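Side-chain contacts in enoyl-CoA hydratase (Geobacillus kaustophilus, PDB 2PPY), which probably catalyses the hydration of enoyl-CoA thioesters in the beta-oxidation of fatty acids: residues Leu11-Glu16 / Ala20-His25; Val55-Ser60 / Glu199-Leu204. All blocks are in the same frame, centred on the assembly; numbering follows the deposited sequence.

Contact 1 of 2, residues Leu11-Glu16 / Ala20-His25; sequences LTVFKE and AEIHLH
Leu-11 to Lys-15 run antiparallel to Ala-20 to Leu-24, the short strand axes meeting at 165° and 4.6 Å apart at their closest. Thr-12/His-23 and Phe-14/Glu-21 are the hydrogen-bonded pairs, each closed by two N-H...O=C bonds; Thr-12 N to His-23 O is 2.9 Å. Between the bonded pairs, CA-H...O contacts reach the carbonyls of neighbouring residues, among them Val-13 CA to Glu-21 O at 3.3 Å. This is a beta hairpin near one end of the main sheet of the crotonase fold, with strand 4-7 outside it and strand 55-60 inside.

On one face, the leucine branch CD1 of Leu-11 presses on the CG2 methyl of Ile-22 at 3.3 Å, tighter than ordinary carbon contact. Leu-11 chi1 lies off the staggered positions at 111°, so some strain may be involved. Phe-40 of helix 34-48 packs against both residues.

On the other face, Phe-14 turns the CD2-CE2 edge of its ring to one face of the His-23 imidazole, an offset edge-to-face pair with centroids 5.0 Å apart and planes at 85°. Phe-14 CD2 comes within 3.3 Å of His-23 CD2. What fixes the imidazole's rotation is polar: His-23 NE2 donates to Glu-21 OE1 at 2.9 Å, nearly in the imidazole plane, and meets the anti side of the carboxylate from well out of the carboxylate plane, while ND1 bonds to Asp-61. Acids at both nitrogens would be expected to stabilise a protonated ring. The other carboxylate oxygen, Glu-21 OE2, forms a salt bridge with Arg-198.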
ATOM      1  N   LEU A  11     -31.890  15.508  13.585  1.00 32.50           N
ATOM      2  CA  LEU A  11     -30.814  16.462  13.788  1.00 30.34           C
ATOM      3  C   LEU A  11     -31.156  17.831  13.225  1.00 29.63           C
ATOM      4  O   LEU A  11     -32.071  17.969  12.415  1.00 24.43           O
ATOM      5  CB  LEU A  11     -29.533  15.918  13.133  1.00 31.93           C
ATOM      6  CG  LEU A  11     -28.865  16.529  11.887  1.00 36.37           C
ATOM      7  CD1 LEU A  11     -27.858  15.513  11.357  1.00 37.59           C
ATOM      8  CD2 LEU A  11     -29.859  16.847  10.790  1.00 34.28           C
ATOM      9  N   THR A  12     -30.401  18.838  13.657  1.00 29.86           N
ATOM     10  CA  THR A  12     -30.585  20.207  13.195  1.00 28.02           C
ATOM     11  C   THR A  12     -29.234  20.803  12.809  1.00 29.15           C
ATOM     12  O   THR A  12     -28.234  20.605  13.502  1.00 30.83           O
ATOM     13  CB  THR A  12     -31.225  21.086  14.292  1.00 31.86           C
ATOM     14  OG1 THR A  12     -32.544  20.610  14.575  1.00 34.48           O
ATOM     15  CG2 THR A  12     -31.305  22.536  13.843  1.00 29.26           C
ATOM     16  N   VAL A  13     -29.205  21.527  11.695  1.00 28.65           N
ATOM     17  CA  VAL A  13     -27.978  22.156  11.228  1.00 25.92           C
ATOM     18  C   VAL A  13     -28.083  23.671  11.367  1.00 27.40           C
ATOM     19  O   VAL A  13     -29.044  24.278  10.899  1.00 30.35           O
ATOM     20  CB  VAL A  13     -27.692  21.817   9.742  1.00 25.41           C
ATOM     21  CG1 VAL A  13     -26.412  22.506   9.287  1.00 26.09           C
ATOM     22  CG2 VAL A  13     -27.569  20.315   9.558  1.00 26.60           C
ATOM     23  N   PHE A  14     -27.092  24.268  12.019  1.00 23.89           N
ATOM     24  CA  PHE A  14     -27.037  25.713  12.216  1.00 25.94           C
ATOM     25  C   PHE A  14     -25.816  26.235  11.466  1.00 29.73           C
ATOM     26  O   PHE A  14     -24.725  25.681  11.596  1.00 31.85           O
ATOM     27  CB  PHE A  14     -26.888  26.053  13.703  1.00 32.33           C
ATOM     28  CG  PHE A  14     -28.065  25.653  14.545  1.00 36.92           C
ATOM     29  CD1 PHE A  14     -29.279  26.322  14.433  1.00 38.10           C
ATOM     30  CD2 PHE A  14     -27.958  24.610  15.459  1.00 39.79           C
ATOM     31  CE1 PHE A  14     -30.374  25.959  15.223  1.00 39.95           C
ATOM     32  CE2 PHE A  14     -29.044  24.237  16.254  1.00 39.70           C
ATOM     33  CZ  PHE A  14     -30.255  24.915  16.134  1.00 41.46           C
ATOM     34  N   LYS A  15     -25.995  27.293  10.679  1.00 30.16           N
ATOM     35  CA  LYS A  15     -24.886  27.869   9.926  1.00 27.03           C
ATOM     36  C   LYS A  15     -24.685  29.322  10.313  1.00 32.64           C
ATOM     37  O   LYS A  15     -25.638  30.102  10.341  1.00 30.63           O
ATOM     38  CB  LYS A  15     -25.143  27.786   8.422  1.00 23.27           C
ATOM     39  CG  LYS A  15     -25.166  26.373   7.854  1.00 24.25           C
ATOM     40  CD  LYS A  15     -25.320  26.433   6.348  1.00 29.91           C
ATOM     41  CE  LYS A  15     -25.478  25.056   5.730  1.00 34.91           C
ATOM     42  NZ  LYS A  15     -25.636  25.164   4.249  1.00 31.21           N
ATOM     43  N   GLU A  16     -23.441  29.687  10.598  1.00 32.29           N
ATOM     44  CA  GLU A  16     -23.136  31.051  10.987  1.00 37.23           C
ATOM     45  C   GLU A  16     -21.641  31.330  10.918  1.00 34.63           C
ATOM     46  O   GLU A  16     -20.833  30.563  11.431  1.00 36.99           O
ATOM     47  CB  GLU A  16     -23.660  31.301  12.405  1.00 43.33           C
ATOM     48  CG  GLU A  16     -23.521  32.727  12.903  1.00 55.22           C
ATOM     49  CD  GLU A  16     -24.238  32.944  14.226  1.00 65.67           C
ATOM     50  OE1 GLU A  16     -23.906  32.248  15.211  1.00 67.58           O
ATOM     51  OE2 GLU A  16     -25.137  33.811  14.280  1.00 67.65           O
ATOM     52  N   ALA A  20     -20.644  25.465  10.856  1.00 21.28           N
ATOM     53  CA  ALA A  20     -21.916  24.761  10.834  1.00 19.07           C
ATOM     54  C   ALA A  20     -21.923  23.822  12.022  1.00 21.11           C
ATOM     55  O   ALA A  20     -20.924  23.161  12.305  1.00 25.92           O
ATOM     56  CB  ALA A  20     -22.071  23.969   9.540  1.00 16.17           C
ATOM     57  N   GLU A  21     -23.038  23.778  12.737  1.00 21.62           N
ATOM     58  CA  GLU A  21     -23.141  22.895  13.883  1.00 21.12           C
ATOM     59  C   GLU A  21     -24.248  21.903  13.607  1.00 24.84           C
ATOM     60  O   GLU A  21     -25.377  22.286  13.309  1.00 22.34           O
ATOM     61  CB  GLU A  21     -23.469  23.669  15.162  1.00 21.29           C
ATOM     62  CG  GLU A  21     -22.540  24.820  15.474  1.00 25.27           C
ATOM     63  CD  GLU A  21     -22.699  25.316  16.902  1.00 25.61           C
ATOM     64  OE1 GLU A  21     -23.809  25.184  17.458  1.00 31.23           O
ATOM     65  OE2 GLU A  21     -21.720  25.847  17.467  1.00 26.86           O
ATOM     66  N   ILE A  22     -23.914  20.623  13.690  1.00 25.58           N
ATOM     67  CA  ILE A  22     -24.895  19.578  13.470  1.00 22.44           C
ATOM     68  C   ILE A  22     -25.281  19.070  14.851  1.00 26.23           C
ATOM     69  O   ILE A  22     -24.506  18.363  15.503  1.00 21.53           O
ATOM     70  CB  ILE A  22     -24.307  18.420  12.638  1.00 18.93           C
ATOM     71  CG1 ILE A  22     -23.742  18.955  11.316  1.00 14.55           C
ATOM     72  CG2 ILE A  22     -25.390  17.385  12.367  1.00 18.32           C
ATOM     73  CD1 ILE A  22     -23.088  17.891  10.434  1.00 18.31           C
ATOM     74  N   HIS A  23     -26.468  19.458  15.310  1.00 25.12           N
ATOM     75  CA  HIS A  23     -26.939  19.031  16.618  1.00 24.00           C
ATOM     76  C   HIS A  23     -27.737  17.749  16.494  1.00 24.80           C
ATOM     77  O   HIS A  23     -28.643  17.650  15.671  1.00 23.77           O
ATOM     78  CB  HIS A  23     -27.801  20.117  17.262  1.00 26.07           C
ATOM     79  CG  HIS A  23     -27.024  21.311  17.718  1.00 27.12           C
ATOM     80  ND1 HIS A  23     -26.890  21.650  19.048  1.00 28.88           N
ATOM     81  CD2 HIS A  23     -26.333  22.244  17.021  1.00 24.14           C
ATOM     82  CE1 HIS A  23     -26.153  22.741  19.150  1.00 32.53           C
ATOM     83  NE2 HIS A  23     -25.803  23.122  17.935  1.00 32.43           N
ATOM     84  N   LEU A  24     -27.391  16.766  17.317  1.00 26.88           N
ATOM     85  CA  LEU A  24     -28.074  15.487  17.302  1.00 25.15           C
ATOM     86  C   LEU A  24     -29.141  15.432  18.399  1.00 26.15           C
ATOM     87  O   LEU A  24     -28.856  15.698  19.565  1.00 23.60           O
ATOM     88  CB  LEU A  24     -27.062  14.358  17.514  1.00 25.36           C
ATOM     89  CG  LEU A  24     -25.814  14.369  16.617  1.00 27.34           C
ATOM     90  CD1 LEU A  24     -24.915  13.190  16.977  1.00 28.34           C
ATOM     91  CD2 LEU A  24     -26.218  14.296  15.157  1.00 20.62           C
ATOM     92  N   HIS A  25     -30.367  15.102  18.013  1.00 26.17           N
ATOM     93  CA  HIS A  25     -31.477  14.984  18.954  1.00 29.83           C
ATOM     94  C   HIS A  25     -32.384  13.852  18.485  1.00 31.33           C
ATOM     95  O   HIS A  25     -33.473  14.084  17.976  1.00 33.27           O
ATOM     96  CB  HIS A  25     -32.271  16.303  19.049  1.00 25.00           C
ATOM     97  CG  HIS A  25     -32.654  16.883  17.720  1.00 19.13           C
ATOM     98  ND1 HIS A  25     -32.063  18.018  17.211  1.00 28.00           N
ATOM     99  CD2 HIS A  25     -33.576  16.495  16.806  1.00 18.92           C
ATOM    100  CE1 HIS A  25     -32.605  18.306  16.040  1.00 20.70           C
ATOM    101  NE2 HIS A  25     -33.524  17.397  15.772  1.00 23.39           N
TER

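Contact 2 of 2, residues Val55-Ser60 / Glu199-Leu204; sequences VVIVMS and EYARKL
Val-55 and Ile-57 meet Ala-201 and Leu-204 entirely through aliphatic carbon, and the two flat groups of segment 199-204 are engaged away from this patch. The Tyr-200 ring forms an edge-to-face pair with Phe-127, while its hydroxyl oxygen hydrogen-bonds Asp-165 of the second subunit. Arg-202, on the side of the helix turned from the strand, curls back so that one face of its guanidinium lies over CA of Glu-199, offset toward the rim of the group.

The patch itself is small. Ala-201 contributes a single methyl, which fits into the notch between two strand side chains: its CB is 3.7 Å from Val-55 CG1 and 3.8 Å from Ile-57 CD1. Ile-57 gets there by an extended chain, CG1 anti to the carbonyl carbon (chi1 -58°) and CD1 carried straight on toward the helix. The second branch of Val-55, CG2, reaches the next turn and touches Leu-204 CB at 3.8 Å, the two side chains crossing at about a right angle. Beyond that, Leu-204 packs on Ile-168 of the second subunit.

Strand and helix run almost antiparallel, at 168°, with their axes 9.0 Å apart: helix 193-205 lies along one face of the main sheet of the crotonase fold. Thr-197 and Arg-198, one turn earlier, continue the cover over Ile-57. Away from the strand, Lys-203 NZ forms a salt bridge with Glu-199 OE2 at a long 3.5 Å.

With all four touching residues buried and apolar, this patch is held by dispersion and the exclusion of water, and its specificity rests on the fit of shapes.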
ATOM      1  N   VAL A  55     -15.806  25.085   8.756  1.00 21.02           N
ATOM      2  CA  VAL A  55     -15.684  24.198   9.900  1.00 19.97           C
ATOM      3  C   VAL A  55     -17.033  23.612  10.293  1.00 19.62           C
ATOM      4  O   VAL A  55     -18.066  24.274  10.197  1.00 23.98           O
ATOM      5  CB  VAL A  55     -15.103  24.938  11.131  1.00 21.75           C
ATOM      6  CG1 VAL A  55     -14.926  23.965  12.288  1.00 17.63           C
ATOM      7  CG2 VAL A  55     -13.775  25.588  10.773  1.00 17.13           C
ATOM      8  N   VAL A  56     -17.023  22.364  10.737  1.00 23.88           N
ATOM      9  CA  VAL A  56     -18.253  21.716  11.162  1.00 18.56           C
ATOM     10  C   VAL A  56     -18.078  21.124  12.551  1.00 18.71           C
ATOM     11  O   VAL A  56     -17.133  20.375  12.803  1.00 20.27           O
ATOM     12  CB  VAL A  56     -18.671  20.587  10.205  1.00 22.69           C
ATOM     13  CG1 VAL A  56     -19.944  19.918  10.726  1.00 21.56           C
ATOM     14  CG2 VAL A  56     -18.893  21.139   8.802  1.00 12.84           C
ATOM     15  N   ILE A  57     -18.976  21.484  13.459  1.00 17.76           N
ATOM     16  CA  ILE A  57     -18.927  20.948  14.809  1.00 17.06           C
ATOM     17  C   ILE A  57     -20.113  20.010  14.985  1.00 17.77           C
ATOM     18  O   ILE A  57     -21.258  20.389  14.751  1.00 18.76           O
ATOM     19  CB  ILE A  57     -19.051  22.042  15.889  1.00 15.19           C
ATOM     20  CG1 ILE A  57     -17.940  23.077  15.742  1.00  9.83           C
ATOM     21  CG2 ILE A  57     -18.965  21.398  17.268  1.00 14.87           C
ATOM     22  CD1 ILE A  57     -18.092  24.263  16.698  1.00 13.19           C
ATOM     23  N   VAL A  58     -19.843  18.781  15.391  1.00 18.74           N
ATOM     24  CA  VAL A  58     -20.927  17.848  15.613  1.00 21.18           C
ATOM     25  C   VAL A  58     -21.109  17.744  17.121  1.00 22.51           C
ATOM     26  O   VAL A  58     -20.174  17.406  17.842  1.00 20.99           O
ATOM     27  CB  VAL A  58     -20.602  16.465  15.018  1.00 15.38           C
ATOM     28  CG1 VAL A  58     -21.772  15.512  15.238  1.00 16.89           C
ATOM     29  CG2 VAL A  58     -20.294  16.607  13.530  1.00  9.62           C
HETATM   30  N   MSE A  59     -22.304  18.083  17.598  1.00 20.73           N
HETATM   31  CA  MSE A  59     -22.595  18.008  19.023  1.00 23.82           C
HETATM   32  C   MSE A  59     -23.959  17.392  19.293  1.00 21.13           C
HETATM   33  O   MSE A  59     -24.744  17.172  18.373  1.00 20.03           O
HETATM   34  CB  MSE A  59     -22.481  19.390  19.686  1.00 28.39           C
HETATM   35  CG  MSE A  59     -22.942  20.571  18.853  1.00 36.74           C
HETATM   36 SE   MSE A  59     -22.846  22.248  19.855  1.00 48.92          SE
HETATM   37  CE  MSE A  59     -21.048  22.809  19.448  1.00 38.77           C
ATOM     38  N   SER A  60     -24.225  17.100  20.560  1.00 25.57           N
ATOM     39  CA  SER A  60     -25.478  16.478  20.965  1.00 26.32           C
ATOM     40  C   SER A  60     -26.285  17.363  21.904  1.00 27.61           C
ATOM     41  O   SER A  60     -25.720  18.041  22.765  1.00 28.29           O
ATOM     42  CB  SER A  60     -25.184  15.141  21.658  1.00 26.67           C
ATOM     43  OG  SER A  60     -26.357  14.564  22.207  1.00 18.57           O
ATOM     44  N   GLU A 199     -14.743  28.230  20.227  1.00 23.33           N
ATOM     45  CA  GLU A 199     -13.644  29.188  20.193  1.00 29.44           C
ATOM     46  C   GLU A 199     -12.554  28.684  19.250  1.00 26.54           C
ATOM     47  O   GLU A 199     -11.960  29.461  18.505  1.00 26.51           O
ATOM     48  CB  GLU A 199     -13.078  29.379  21.601  1.00 35.70           C
ATOM     49  CG  GLU A 199     -11.915  30.347  21.688  1.00 55.20           C
ATOM     50  CD  GLU A 199     -11.467  30.578  23.120  1.00 67.86           C
ATOM     51  OE1 GLU A 199     -12.296  31.050  23.928  1.00 74.12           O
ATOM     52  OE2 GLU A 199     -10.292  30.286  23.437  1.00 71.59           O
ATOM     53  N   TYR A 200     -12.305  27.377  19.284  1.00 28.07           N
ATOM     54  CA  TYR A 200     -11.297  26.759  18.427  1.00 24.15           C
ATOM     55  C   TYR A 200     -11.746  26.866  16.979  1.00 20.40           C
ATOM     56  O   TYR A 200     -10.968  27.250  16.106  1.00 25.99           O
ATOM     57  CB  TYR A 200     -11.112  25.290  18.823  1.00 21.18           C
ATOM     58  CG  TYR A 200     -10.045  24.534  18.056  1.00 19.19           C
ATOM     59  CD1 TYR A 200     -10.286  24.056  16.767  1.00 16.65           C
ATOM     60  CD2 TYR A 200      -8.808  24.254  18.642  1.00 18.64           C
ATOM     61  CE1 TYR A 200      -9.321  23.305  16.079  1.00 13.61           C
ATOM     62  CE2 TYR A 200      -7.837  23.507  17.963  1.00 17.62           C
ATOM     63  CZ  TYR A 200      -8.104  23.033  16.683  1.00 19.85           C
ATOM     64  OH  TYR A 200      -7.166  22.270  16.019  1.00 15.25           O
ATOM     65  N   ALA A 201     -13.011  26.536  16.730  1.00 24.64           N
ATOM     66  CA  ALA A 201     -13.565  26.604  15.384  1.00 22.04           C
ATOM     67  C   ALA A 201     -13.539  28.044  14.876  1.00 27.59           C
ATOM     68  O   ALA A 201     -13.237  28.291  13.708  1.00 27.27           O
ATOM     69  CB  ALA A 201     -14.990  26.062  15.371  1.00 19.21           C
ATOM     70  N   ARG A 202     -13.860  28.994  15.751  1.00 29.80           N
ATOM     71  CA  ARG A 202     -13.848  30.398  15.365  1.00 29.87           C
ATOM     72  C   ARG A 202     -12.480  30.796  14.822  1.00 27.07           C
ATOM     73  O   ARG A 202     -12.389  31.413  13.758  1.00 25.96           O
ATOM     74  CB  ARG A 202     -14.214  31.298  16.554  1.00 39.19           C
ATOM     75  CG  ARG A 202     -15.707  31.356  16.867  1.00 53.97           C
ATOM     76  CD  ARG A 202     -16.025  32.469  17.866  1.00 61.84           C
ATOM     77  NE  ARG A 202     -15.610  32.154  19.234  1.00 69.86           N
ATOM     78  CZ  ARG A 202     -16.331  31.431  20.089  1.00 69.46           C
ATOM     79  NH1 ARG A 202     -17.508  30.944  19.721  1.00 71.24           N
ATOM     80  NH2 ARG A 202     -15.875  31.196  21.313  1.00 70.92           N
ATOM     81  N   LYS A 203     -11.421  30.442  15.548  1.00 23.79           N
ATOM     82  CA  LYS A 203     -10.063  30.768  15.118  1.00 29.13           C
ATOM     83  C   LYS A 203      -9.755  30.189  13.736  1.00 29.86           C
ATOM     84  O   LYS A 203      -9.098  30.834  12.918  1.00 30.55           O
ATOM     85  CB  LYS A 203      -9.030  30.256  16.128  1.00 30.44           C
ATOM     86  CG  LYS A 203      -8.962  31.041  17.437  1.00 37.03           C
ATOM     87  CD  LYS A 203      -7.769  30.587  18.280  1.00 39.69           C
ATOM     88  CE  LYS A 203      -7.599  31.425  19.544  1.00 49.35           C
ATOM     89  NZ  LYS A 203      -8.713  31.242  20.516  1.00 50.49           N
ATOM     90  N   LEU A 204     -10.220  28.971  13.476  1.00 26.44           N
ATOM     91  CA  LEU A 204      -9.989  28.353  12.174  1.00 25.88           C
ATOM     92  C   LEU A 204     -10.741  29.121  11.096  1.00 24.91           C
ATOM     93  O   LEU A 204     -10.165  29.492  10.071  1.00 23.99           O
ATOM     94  CB  LEU A 204     -10.451  26.890  12.167  1.00 21.06           C
ATOM     95  CG  LEU A 204      -9.632  25.868  12.959  1.00 25.18           C
ATOM     96  CD1 LEU A 204     -10.223  24.478  12.758  1.00 23.56           C
ATOM     97  CD2 LEU A 204      -8.183  25.899  12.488  1.00 19.85           C
TER

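Contact 1 closes before contact 2 opens along the chain, and their centres lie 11 Å apart. They share the main sheet: strands 19-24 and 55-60 are parallel neighbours in it, with probable hydrogen bonds from Ile-57 N to Ala-20 O (2.8 Å) and from Ile-22 N to Ile-57 O. Contact 1 is a local hairpin, whereas contact 2 brings in a helix 139 residues further on. Selenomethionine Met-59 packs on His-23 and Glu-21, joining the two on the face covered by helix 193-205; helix 34-48 lies on the opposite face. The sheet is thus layered between early and late helices, and the late one continues into the interface with a second subunit.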